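Long-range contacts in eEF1A lysine and N-terminal methyltransferase (Homo sapiens, PDB 5WCJ), which dimethylates a lysine of translation elongation factor eEF1A through its N-terminal domain and methylates the eEF1A N-terminus through the C-terminal domain described here: residues A[46-51]-A[67-72]; A[119-124]-A[152-157]; A[146-151]-A[180-185]; A[159-164]-A[198-203]. One frame throughout, in Å; residues are numbered along the deposited sequence. Where two conformers were deposited one is given.

Interactions 1, 2 and 4 belong to the central sheet or its immediate margin, their centres 7 to 8 Å from the chain centre, whereas that of interaction 3, which joins two helix ends, lies about 15 Å out. Interactions 1 and 4 are strand pairs, parallel in the first and antiparallel in the second, held by backbone hydrogen bonds. Interaction 2 has apolar packing and a bridging water instead, and its strand 118-123 lies between those of the other two in the sheet. Interaction 3 is buried around Val182 and Phe183 but ends in an exposed lysine bridged by water. Interactions 1 and 2 both touch S-adenosyl-L-homocysteine; interactions 3 and 4 meet where Phe183 packs on Cys201.

Interaction 1 of 4, residues A[46-51]-A[67-72]; sequences LLVVGL and SCIDAV. With SAH (S-adenosyl-L-homocysteine), chain F.
Leu46 CD2 packs alongside Ile69 CG1 at 3.7 Å, the two side chains running parallel, in one of the two conformers modelled for Leu46. Val60 of helix 55-63 touches both, so this face of the strand pair is tightly packed. The opposite face is mixed. Leu47 has CG anti to the backbone N (chi1 173°), and its CD1 reaches diagonally to Val72 CG2 at 3.8 Å. The same methyl is 4.0 Å from Asp70 CB, but beyond that carbon the side is looser: Asp70 is partly exposed, with OD2 bonded to Tyr118 OH, and Cys68 is exposed. Five backbone hydrogen bonds join the parallel strands, from Leu46 N to Cys68 O at the outset to Gly50 N to Val72 O (2.9 Å, 174° at the hydrogen) at the end. There the chain turns beside the ribose. Gly50 CA approaches SAH O4' to 3.5 Å, where a CB would collide with that oxygen and with the preceding carbonyl, while Val49 CG1 touches the adenine at C2 (3.7 Å). This is the first beta-alpha-beta unit, 44-49, 55-63 and 67-73, of a Rossmann-like methyltransferase, with its glycine-rich loop after the first strand at the cofactor.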
# COMPACT_ATOMS: atom_id res chain seq x y z
N LEU A 46 -4.03 -2.56 -6.41
CA LEU A 46 -3.44 -2.24 -5.12
C LEU A 46 -4.23 -2.85 -3.97
O LEU A 46 -5.45 -2.70 -3.89
CB LEU A 46 -3.35 -0.72 -4.94
CG LEU A 46 -3.26 -0.20 -3.50
CD1 LEU A 46 -1.84 -0.30 -2.99
CD2 LEU A 46 -3.73 1.25 -3.38
N LEU A 47 -3.51 -3.52 -3.07
CA LEU A 47 -4.08 -4.07 -1.85
C LEU A 47 -3.58 -3.17 -0.72
O LEU A 47 -2.37 -2.93 -0.61
CB LEU A 47 -3.57 -5.50 -1.62
CG LEU A 47 -3.95 -6.16 -0.30
CD1 LEU A 47 -5.46 -6.34 -0.18
CD2 LEU A 47 -3.27 -7.50 -0.22
N VAL A 48 -4.49 -2.69 0.10
CA VAL A 48 -4.12 -1.86 1.25
C VAL A 48 -4.67 -2.49 2.51
O VAL A 48 -5.86 -2.73 2.60
CB VAL A 48 -4.65 -0.40 1.12
CG1 VAL A 48 -4.15 0.43 2.31
CG2 VAL A 48 -4.25 0.21 -0.19
N VAL A 49 -3.80 -2.75 3.48
CA VAL A 49 -4.23 -3.30 4.76
C VAL A 49 -4.14 -2.20 5.78
O VAL A 49 -3.05 -1.64 5.99
CB VAL A 49 -3.35 -4.48 5.21
CG1 VAL A 49 -3.90 -5.07 6.49
CG2 VAL A 49 -3.25 -5.50 4.09
N GLY A 50 -5.28 -1.92 6.40
CA GLY A 50 -5.42 -0.88 7.38
C GLY A 50 -6.08 0.33 6.74
O GLY A 50 -5.48 0.96 5.89
N LEU A 51 -7.32 0.64 7.14
CA LEU A 51 -8.08 1.77 6.52
C LEU A 51 -7.78 3.12 7.15
O LEU A 51 -7.73 4.13 6.43
CB LEU A 51 -9.59 1.52 6.60
CG LEU A 51 -10.52 2.49 5.88
CD1 LEU A 51 -10.32 2.37 4.38
CD2 LEU A 51 -11.96 2.20 6.28
N SER A 67 -6.91 2.97 -11.06
CA SER A 67 -6.55 2.10 -9.94
C SER A 67 -7.75 1.25 -9.52
O SER A 67 -8.91 1.70 -9.60
CB SER A 67 -6.01 2.91 -8.75
OG SER A 67 -6.99 3.79 -8.22
N CYS A 68 -7.45 0.04 -9.07
CA CYS A 68 -8.43 -0.88 -8.53
C CYS A 68 -7.90 -1.29 -7.17
O CYS A 68 -6.86 -1.89 -7.10
CB CYS A 68 -8.57 -2.12 -9.40
SG CYS A 68 -9.91 -3.19 -8.84
N ILE A 69 -8.60 -0.90 -6.12
CA ILE A 69 -8.11 -1.07 -4.75
C ILE A 69 -8.96 -2.08 -3.99
O ILE A 69 -10.18 -1.96 -3.96
CB ILE A 69 -8.15 0.27 -4.02
CG1 ILE A 69 -7.22 1.28 -4.74
CG2 ILE A 69 -7.80 0.10 -2.54
CD1 ILE A 69 -7.37 2.71 -4.25
N ASP A 70 -8.29 -3.02 -3.33
CA ASP A 70 -8.89 -3.86 -2.29
C ASP A 70 -8.30 -3.38 -0.96
O ASP A 70 -7.08 -3.36 -0.80
CB ASP A 70 -8.53 -5.31 -2.53
CG ASP A 70 -9.32 -5.93 -3.67
OD1 ASP A 70 -10.57 -5.91 -3.61
OD2 ASP A 70 -8.71 -6.50 -4.60
N ALA A 71 -9.16 -2.94 -0.06
CA ALA A 71 -8.75 -2.46 1.26
C ALA A 71 -9.24 -3.47 2.29
O ALA A 71 -10.39 -3.91 2.24
CB ALA A 71 -9.32 -1.09 1.53
N VAL A 72 -8.36 -3.86 3.20
CA VAL A 72 -8.72 -4.81 4.25
C VAL A 72 -8.63 -4.11 5.60
O VAL A 72 -7.63 -3.48 5.91
CB VAL A 72 -7.82 -6.05 4.19
CG1 VAL A 72 -8.23 -7.06 5.24
CG2 VAL A 72 -7.85 -6.64 2.80
CG SAH F . -3.77 3.80 9.85
SD SAH F . -4.74 3.31 11.31
C5' SAH F . -4.37 1.54 11.48
C4' SAH F . -5.52 0.75 10.89
O4' SAH F . -5.16 -0.66 10.91
C3' SAH F . -6.82 0.88 11.70
O3' SAH F . -7.92 1.13 10.82
C2' SAH F . -6.95 -0.50 12.37
O2' SAH F . -8.27 -0.95 12.62
C1' SAH F . -6.33 -1.36 11.28
N9 SAH F . -5.91 -2.70 11.70
C8 SAH F . -5.32 -3.05 12.89
N7 SAH F . -4.98 -4.31 12.97
C5 SAH F . -5.37 -4.83 11.75
C6 SAH F . -5.28 -6.11 11.19
N6 SAH F . -4.71 -7.17 11.83
N1 SAH F . -5.78 -6.30 9.95
C2 SAH F . -6.35 -5.26 9.32
N3 SAH F . -6.48 -4.00 9.73
C4 SAH F . -5.96 -3.84 10.96

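Interaction 2 of 4, residues A[119-124]-A[152-157]; sequences DVIMFD and SILTPE. With SAH (S-adenosyl-L-homocysteine), chain F.
Thr155 OG1 lies 2.7 Å from a water that donates to Asp119 OD1 at 2.8 Å, and makes a weak hydrogen bond with Tyr118 O. The bridge lies at the return of the beta-alpha-beta crossover from strand 118-123 through helix 144-152 to strand 158-164 of the Rossmann-like fold. Thr155 OG1 sits between the backbone N and the carbonyl carbon (chi1 62°), which turns CG2 to Asp119, 3.7 Å from OD1. The other carboxylate oxygen, OD2, accepts from Ala45 N, so the carboxylate is held directly by strand 44-49 and only through water from the Thr155 side. A valine in place of Thr155 would probably leave the water without its partner on this side and Tyr118 O without its weak hydrogen bond. At the far end of strand 118-123, Asp124 lies in the ligand pocket, its carboxylate bonded by His22, His23 and Asn163 and its backbone O 3.5 Å from SAH CG. Deeper in the contact the chemistry turns apolar. Leu154 CD1 fits against Ile121 CG1 at 3.9 Å, and Ile121 meets Ile153 at about a right angle, its CD1 3.9 Å from Ile153 CG1.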
# COMPACT_ATOMS: atom_id res chain seq x y z
N ASP A 119 -0.10 -5.23 -8.13
CA ASP A 119 1.06 -4.41 -8.46
C ASP A 119 1.70 -3.78 -7.18
O ASP A 119 2.91 -3.59 -7.11
CB ASP A 119 0.67 -3.31 -9.43
CG ASP A 119 0.10 -3.86 -10.74
OD1 ASP A 119 0.84 -4.54 -11.46
OD2 ASP A 119 -1.10 -3.64 -11.01
N VAL A 120 0.86 -3.43 -6.22
CA VAL A 120 1.31 -2.76 -5.03
C VAL A 120 0.56 -3.35 -3.84
O VAL A 120 -0.65 -3.49 -3.88
CB VAL A 120 1.02 -1.23 -5.08
CG1 VAL A 120 1.52 -0.55 -3.80
CG2 VAL A 120 1.64 -0.57 -6.29
N ILE A 121 1.29 -3.64 -2.78
CA ILE A 121 0.69 -4.02 -1.52
C ILE A 121 1.19 -3.05 -0.45
O ILE A 121 2.40 -2.91 -0.27
CB ILE A 121 1.01 -5.49 -1.14
CG1 ILE A 121 0.46 -6.47 -2.19
CG2 ILE A 121 0.49 -5.82 0.24
CD1 ILE A 121 0.91 -7.90 -1.97
N MET A 122 0.26 -2.40 0.24
CA MET A 122 0.59 -1.44 1.29
C MET A 122 0.12 -1.96 2.63
O MET A 122 -1.07 -2.31 2.77
CB MET A 122 -0.04 -0.08 1.00
CG MET A 122 0.54 0.66 -0.18
SD MET A 122 -0.25 2.29 -0.35
CE MET A 122 0.70 2.96 -1.70
N PHE A 123 1.02 -1.94 3.62
CA PHE A 123 0.65 -2.20 5.02
C PHE A 123 0.70 -0.90 5.78
O PHE A 123 1.78 -0.32 5.96
CB PHE A 123 1.61 -3.20 5.67
CG PHE A 123 1.44 -4.64 5.26
CD1 PHE A 123 0.51 -5.04 4.30
CD2 PHE A 123 2.24 -5.62 5.84
CE1 PHE A 123 0.38 -6.36 3.94
CE2 PHE A 123 2.10 -6.95 5.48
CZ PHE A 123 1.20 -7.31 4.51
N ASP A 124 -0.48 -0.46 6.24
CA ASP A 124 -0.65 0.72 7.08
C ASP A 124 -1.42 0.27 8.30
O ASP A 124 -2.49 0.80 8.61
CB ASP A 124 -1.42 1.80 6.28
CG ASP A 124 -1.38 3.18 6.90
OD1 ASP A 124 -0.47 3.47 7.70
OD2 ASP A 124 -2.29 4.01 6.55
N SER A 152 3.83 -14.17 -2.75
CA SER A 152 3.09 -15.01 -3.69
C SER A 152 1.92 -14.26 -4.38
O SER A 152 1.48 -14.69 -5.45
CB SER A 152 2.62 -16.33 -3.05
OG SER A 152 1.43 -16.17 -2.28
N ILE A 153 1.44 -13.15 -3.80
CA ILE A 153 0.38 -12.36 -4.41
C ILE A 153 0.82 -11.03 -4.97
O ILE A 153 -0.02 -10.19 -5.28
CB ILE A 153 -0.85 -12.18 -3.48
CG1 ILE A 153 -0.50 -11.52 -2.13
CG2 ILE A 153 -1.53 -13.54 -3.28
CD1 ILE A 153 -1.72 -10.95 -1.42
N LEU A 154 2.13 -10.85 -5.12
CA LEU A 154 2.67 -9.62 -5.67
C LEU A 154 3.16 -9.93 -7.08
O LEU A 154 3.74 -10.98 -7.32
CB LEU A 154 3.83 -9.10 -4.79
CG LEU A 154 4.41 -7.72 -5.11
CD1 LEU A 154 3.48 -6.58 -4.72
CD2 LEU A 154 5.75 -7.53 -4.42
N THR A 155 2.97 -9.00 -7.99
CA THR A 155 3.59 -9.14 -9.33
C THR A 155 5.13 -9.12 -9.20
O THR A 155 5.68 -8.54 -8.25
CB THR A 155 3.15 -8.04 -10.29
OG1 THR A 155 3.59 -6.78 -9.78
CG2 THR A 155 1.65 -8.04 -10.49
N PRO A 156 5.84 -9.80 -10.13
CA PRO A 156 7.29 -9.85 -10.01
C PRO A 156 7.98 -8.48 -9.93
O PRO A 156 8.96 -8.35 -9.22
CB PRO A 156 7.71 -10.59 -11.31
CG PRO A 156 6.54 -11.44 -11.66
CD PRO A 156 5.32 -10.73 -11.16
N GLU A 157 7.46 -7.48 -10.63
CA GLU A 157 8.03 -6.12 -10.62
C GLU A 157 7.24 -5.13 -9.72
O GLU A 157 7.43 -3.90 -9.80
CB GLU A 157 8.10 -5.60 -12.05
CG GLU A 157 8.71 -6.62 -13.01
CG SAH F . -3.77 3.80 9.85
SD SAH F . -4.74 3.31 11.31
C5' SAH F . -4.37 1.54 11.48
C4' SAH F . -5.52 0.75 10.89
O4' SAH F . -5.16 -0.66 10.91
C3' SAH F . -6.82 0.88 11.70
O3' SAH F . -7.92 1.13 10.82
C2' SAH F . -6.95 -0.50 12.37
O2' SAH F . -8.27 -0.95 12.62
C1' SAH F . -6.33 -1.36 11.28
N9 SAH F . -5.91 -2.70 11.70
C8 SAH F . -5.32 -3.05 12.89
N7 SAH F . -4.98 -4.31 12.97
C5 SAH F . -5.37 -4.83 11.75
C6 SAH F . -5.28 -6.11 11.19
N6 SAH F . -4.71 -7.17 11.83
N1 SAH F . -5.78 -6.30 9.95
C2 SAH F . -6.35 -5.26 9.32
N3 SAH F . -6.48 -4.00 9.73
C4 SAH F . -5.96 -3.84 10.96
O HOH W 1 3.61 -4.70 -11.49

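Interaction 3 of 4, residues A[146-151]-A[180-185]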
# COMPACT_ATOMS: atom_id res chain seq x y z
N PHE A 146 4.73 -15.72 6.77
CA PHE A 146 3.69 -14.81 6.24
C PHE A 146 4.19 -13.97 5.05
O PHE A 146 3.49 -13.81 4.06
CB PHE A 146 3.10 -13.93 7.34
CG PHE A 146 1.97 -13.09 6.87
CD1 PHE A 146 0.74 -13.66 6.58
CD2 PHE A 146 2.17 -11.75 6.60
CE1 PHE A 146 -0.31 -12.89 6.08
CE2 PHE A 146 1.14 -10.97 6.09
CZ PHE A 146 -0.09 -11.54 5.83
N LEU A 147 5.41 -13.48 5.13
CA LEU A 147 6.02 -12.69 4.05
C LEU A 147 6.10 -13.46 2.74
O LEU A 147 5.96 -12.87 1.67
CB LEU A 147 7.40 -12.14 4.44
CG LEU A 147 7.43 -11.00 5.48
CD1 LEU A 147 8.86 -10.59 5.80
CD2 LEU A 147 6.63 -9.80 5.01
N GLN A 148 6.28 -14.79 2.83
CA GLN A 148 6.18 -15.65 1.64
C GLN A 148 4.78 -15.63 1.01
O GLN A 148 4.64 -15.69 -0.22
CB GLN A 148 6.59 -17.10 1.98
CG GLN A 148 8.07 -17.28 2.34
CD GLN A 148 9.04 -17.05 1.17
OE1 GLN A 148 8.66 -17.11 0.01
NE2 GLN A 148 10.29 -16.78 1.50
N LYS A 149 3.73 -15.53 1.82
CA LYS A 149 2.36 -15.41 1.31
C LYS A 149 2.18 -14.08 0.59
O LYS A 149 1.55 -14.03 -0.46
CB LYS A 149 1.31 -15.53 2.42
CG LYS A 149 1.39 -16.84 3.19
CD LYS A 149 1.35 -18.04 2.26
CE LYS A 149 1.12 -19.34 3.04
NZ LYS A 149 1.39 -20.50 2.15
N VAL A 150 2.77 -13.02 1.16
CA VAL A 150 2.73 -11.68 0.53
C VAL A 150 3.44 -11.72 -0.83
O VAL A 150 2.91 -11.27 -1.85
CB VAL A 150 3.34 -10.59 1.44
CG1 VAL A 150 3.39 -9.24 0.75
CG2 VAL A 150 2.56 -10.49 2.76
N LYS A 151 4.63 -12.28 -0.85
CA LYS A 151 5.36 -12.40 -2.10
C LYS A 151 4.56 -13.14 -3.16
O LYS A 151 4.61 -12.78 -4.33
CB LYS A 151 6.70 -13.10 -1.84
CG LYS A 151 7.51 -13.44 -3.10
CD LYS A 151 8.75 -14.24 -2.76
CE LYS A 151 9.27 -14.98 -3.99
NZ LYS A 151 10.65 -15.51 -3.77
N LYS A 180 14.35 -8.39 4.09
CA LYS A 180 15.37 -8.47 3.04
C LYS A 180 15.59 -9.91 2.55
O LYS A 180 15.82 -10.12 1.36
CB LYS A 180 16.69 -7.84 3.52
CG LYS A 180 17.61 -7.42 2.37
CD LYS A 180 18.85 -6.69 2.88
N ALA A 181 15.46 -10.89 3.44
CA ALA A 181 15.53 -12.32 3.06
C ALA A 181 14.48 -12.70 2.00
O ALA A 181 14.75 -13.50 1.13
CB ALA A 181 15.35 -13.20 4.28
N VAL A 182 13.29 -12.11 2.09
CA VAL A 182 12.21 -12.40 1.15
C VAL A 182 12.15 -11.38 0.02
O VAL A 182 11.83 -11.77 -1.11
CB VAL A 182 10.86 -12.47 1.90
CG1 VAL A 182 9.70 -12.77 0.94
CG2 VAL A 182 10.93 -13.50 3.02
N PHE A 183 12.46 -10.10 0.30
CA PHE A 183 12.47 -9.01 -0.68
C PHE A 183 13.86 -8.39 -0.74
O PHE A 183 14.16 -7.44 0.01
CB PHE A 183 11.43 -7.95 -0.34
CG PHE A 183 10.02 -8.47 -0.30
CD1 PHE A 183 9.25 -8.50 -1.46
CD2 PHE A 183 9.48 -8.94 0.87
CE1 PHE A 183 7.95 -9.00 -1.44
CE2 PHE A 183 8.18 -9.43 0.91
CZ PHE A 183 7.42 -9.46 -0.24
N PRO A 184 14.72 -8.91 -1.62
CA PRO A 184 16.13 -8.50 -1.51
C PRO A 184 16.45 -7.05 -1.92
O PRO A 184 17.50 -6.53 -1.55
CB PRO A 184 16.90 -9.54 -2.35
CG PRO A 184 15.89 -10.37 -3.04
CD PRO A 184 14.52 -10.10 -2.47
N LEU A 185 15.55 -6.39 -2.63
CA LEU A 185 15.73 -4.98 -2.92
C LEU A 185 14.89 -4.20 -1.90
O LEU A 185 13.66 -4.31 -1.94
CB LEU A 185 15.30 -4.70 -4.34
CG LEU A 185 15.44 -3.26 -4.84
CD1 LEU A 185 16.88 -2.81 -4.73
CD2 LEU A 185 14.94 -3.13 -6.26
O HOH W 2 12.48 -13.74 -2.73
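Lys151 runs across Val182 and Phe183, its chain extended beyond CG, and can be followed outward atom by atom. CB rests 4.0 Å from Phe183 CZ and also touches Val182 CG1. Two carbons further out, CD passes that same methyl at 4.1 Å. At the tip, NZ donates to a water at 2.8 Å, and the water in turn donates to Val182 O at 2.6 Å. Because CG stands opposite the backbone N (chi1 173°), the chain leaves helix 144-152 toward the partner segment. Val182 presents its two methyls to different neighbours. CG1 lies 3.8 Å from Leu147 O, an oxygen already bonded by Lys151 N within its helix. Val182 CG2 is 3.7 Å from Gln148 NE2 and also meets the CB of Leu147. The glutamine side chain starts away from Val182 and is folded back by a bend at chi2 (-68°). Replacing Val182 with an alanine would probably open a gap between Leu147, Gln148 and the Lys151 chain, and leave Leu147 CB and the amide end without the methyls they pack on. Phe183, the first residue to leave the helical conformation, brings CZ to Val150 CG1 (4.2 Å) at the inner end. Its ring also meets that of Phe160, and Val150 touches Ile121 and Phe123, so helices 144-152 and 169-182 are joined on one side of the sheet. The chemistry is therefore graded: apolar packing inside, then an exposed ammonium that reaches the end of helix 169-182 through water, where its positive charge is likely to suit the carbonyl-rich terminus.

Interaction 4 of 4, residues A[159-164]-A[198-203]; sequences VFILNL and ILFCQL
The CD1 methyl of Leu199 reaches two leucines of the neighbouring strand, Leu162 and Leu164. They lie in the pairing of strand 197-202, antiparallel, beside strand 158-164, the reversed strand characteristic of the class I methyltransferase sheet (order 3-2-1-4-5-7-6). The axes run at 161°, and four backbone hydrogen bonds pair Phe160 with Cys201 and Leu162 with Leu199; the shortest joins Cys201 N to Phe160 O at 2.7 Å. Leu162, in one of its two modelled conformers, runs alongside Leu199, CD2 to CD1 3.6 Å, whereas Leu164 crosses it at a slant, its CD2 3.9 Å from Leu199 CD1. Leu179 of helix 169-182 touches Leu162 and Leu199, and Leu176 touches Leu199. Further along, Cys201 comes at the Phe160 ring obliquely: SG lies 5.1 Å from the ring centroid, 52° off the normal, a sulfur-aromatic contact, and CB is 3.9 Å from Phe160 CD2. Phe123 meets the same ring edge-to-face. The other face carries Ile161, Ile198, Phe200 and Asn163. Ile198 CG2 meets two neighbours, 3.6 Å from Ile161 CG2 and, in another direction, 3.4 Å above the Phe200 ring plane, displaced toward the rim. Met26 of helix 21-28 touches both isoleucines. Asn163 has its amide fixed elsewhere, OD1 with Asn196 and ND2 with Asp124 of the ligand pocket. Ile198 supplies an apolar wall beside it: the bend at chi2 (-52°) swings CD1 over to Asn163, 3.7 Å from its CA.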
# COMPACT_ATOMS: atom_id res chain seq x y z
N VAL A 159 5.65 -3.65 -5.90
CA VAL A 159 6.26 -3.06 -4.74
C VAL A 159 5.41 -3.37 -3.50
O VAL A 159 4.19 -3.27 -3.55
CB VAL A 159 6.54 -1.55 -4.92
CG1 VAL A 159 5.27 -0.76 -5.13
CG2 VAL A 159 7.35 -1.02 -3.73
N PHE A 160 6.09 -3.75 -2.42
CA PHE A 160 5.47 -3.98 -1.12
C PHE A 160 5.93 -2.83 -0.22
O PHE A 160 7.13 -2.63 -0.07
CB PHE A 160 5.94 -5.35 -0.61
CG PHE A 160 5.59 -5.66 0.80
CD1 PHE A 160 4.33 -5.43 1.32
CD2 PHE A 160 6.53 -6.30 1.61
CE1 PHE A 160 4.02 -5.74 2.65
CE2 PHE A 160 6.24 -6.63 2.92
CZ PHE A 160 4.97 -6.36 3.45
N ILE A 161 4.98 -2.05 0.31
CA ILE A 161 5.27 -0.81 1.01
C ILE A 161 4.74 -0.96 2.41
O ILE A 161 3.54 -1.26 2.59
CB ILE A 161 4.62 0.39 0.31
CG1 ILE A 161 5.04 0.44 -1.18
CG2 ILE A 161 4.90 1.67 1.08
CD1 ILE A 161 4.33 1.49 -2.01
N LEU A 162 5.60 -0.73 3.40
CA LEU A 162 5.28 -0.97 4.80
C LEU A 162 5.53 0.29 5.64
O LEU A 162 6.61 0.85 5.55
CB LEU A 162 6.22 -2.08 5.29
CG LEU A 162 6.22 -2.47 6.76
CD1 LEU A 162 4.90 -3.16 7.08
CD2 LEU A 162 7.40 -3.38 7.05
N ASN A 163 4.56 0.66 6.46
CA ASN A 163 4.71 1.70 7.47
C ASN A 163 5.20 0.97 8.72
O ASN A 163 4.46 0.12 9.25
CB ASN A 163 3.38 2.39 7.71
CG ASN A 163 3.42 3.41 8.84
OD1 ASN A 163 4.46 3.94 9.17
ND2 ASN A 163 2.24 3.70 9.43
N LEU A 164 6.41 1.29 9.19
CA LEU A 164 7.04 0.61 10.36
C LEU A 164 7.33 1.59 11.50
O LEU A 164 7.95 2.64 11.29
CB LEU A 164 8.34 -0.04 9.94
CG LEU A 164 9.23 -0.76 10.98
CD1 LEU A 164 8.54 -2.06 11.38
CD2 LEU A 164 10.58 -1.06 10.37
N ILE A 198 9.20 4.24 6.26
CA ILE A 198 8.51 3.54 5.19
C ILE A 198 9.53 2.66 4.52
O ILE A 198 10.62 3.12 4.14
CB ILE A 198 7.83 4.49 4.17
CG1 ILE A 198 6.87 5.46 4.86
CG2 ILE A 198 7.15 3.66 3.08
CD1 ILE A 198 5.84 4.82 5.79
N LEU A 199 9.21 1.36 4.41
CA LEU A 199 10.02 0.43 3.70
C LEU A 199 9.38 0.13 2.36
O LEU A 199 8.18 -0.12 2.28
CB LEU A 199 10.17 -0.86 4.48
CG LEU A 199 10.53 -0.72 5.96
CD1 LEU A 199 10.69 -2.11 6.57
CD2 LEU A 199 11.78 0.07 6.16
N PHE A 200 10.19 0.12 1.33
CA PHE A 200 9.73 -0.19 -0.03
C PHE A 200 10.50 -1.43 -0.45
O PHE A 200 11.75 -1.42 -0.55
CB PHE A 200 10.07 0.95 -0.98
CG PHE A 200 9.63 2.30 -0.52
CD1 PHE A 200 8.35 2.77 -0.83
CD2 PHE A 200 10.50 3.13 0.20
CE1 PHE A 200 7.95 4.03 -0.41
CE2 PHE A 200 10.10 4.38 0.61
CZ PHE A 200 8.83 4.84 0.29
N CYS A 201 9.78 -2.52 -0.67
CA CYS A 201 10.40 -3.83 -0.84
C CYS A 201 10.07 -4.40 -2.21
O CYS A 201 8.90 -4.46 -2.64
CB CYS A 201 9.91 -4.81 0.24
SG CYS A 201 9.97 -4.12 1.91
N GLN A 202 11.11 -4.83 -2.89
CA GLN A 202 10.94 -5.43 -4.22
C GLN A 202 11.75 -6.73 -4.34
O GLN A 202 12.59 -7.06 -3.48
CB GLN A 202 11.35 -4.42 -5.27
CG GLN A 202 10.41 -3.24 -5.34
CD GLN A 202 10.63 -2.41 -6.57
OE1 GLN A 202 11.61 -1.71 -6.67
NE2 GLN A 202 9.71 -2.52 -7.53
N LEU A 203 11.49 -7.44 -5.43
CA LEU A 203 11.98 -8.81 -5.58
C LEU A 203 13.28 -8.97 -6.37
O LEU A 203 13.97 -9.96 -6.17
CB LEU A 203 10.88 -9.68 -6.20
CG LEU A 203 9.65 -9.87 -5.32
CD1 LEU A 203 8.49 -10.43 -6.13
CD2 LEU A 203 9.96 -10.76 -4.14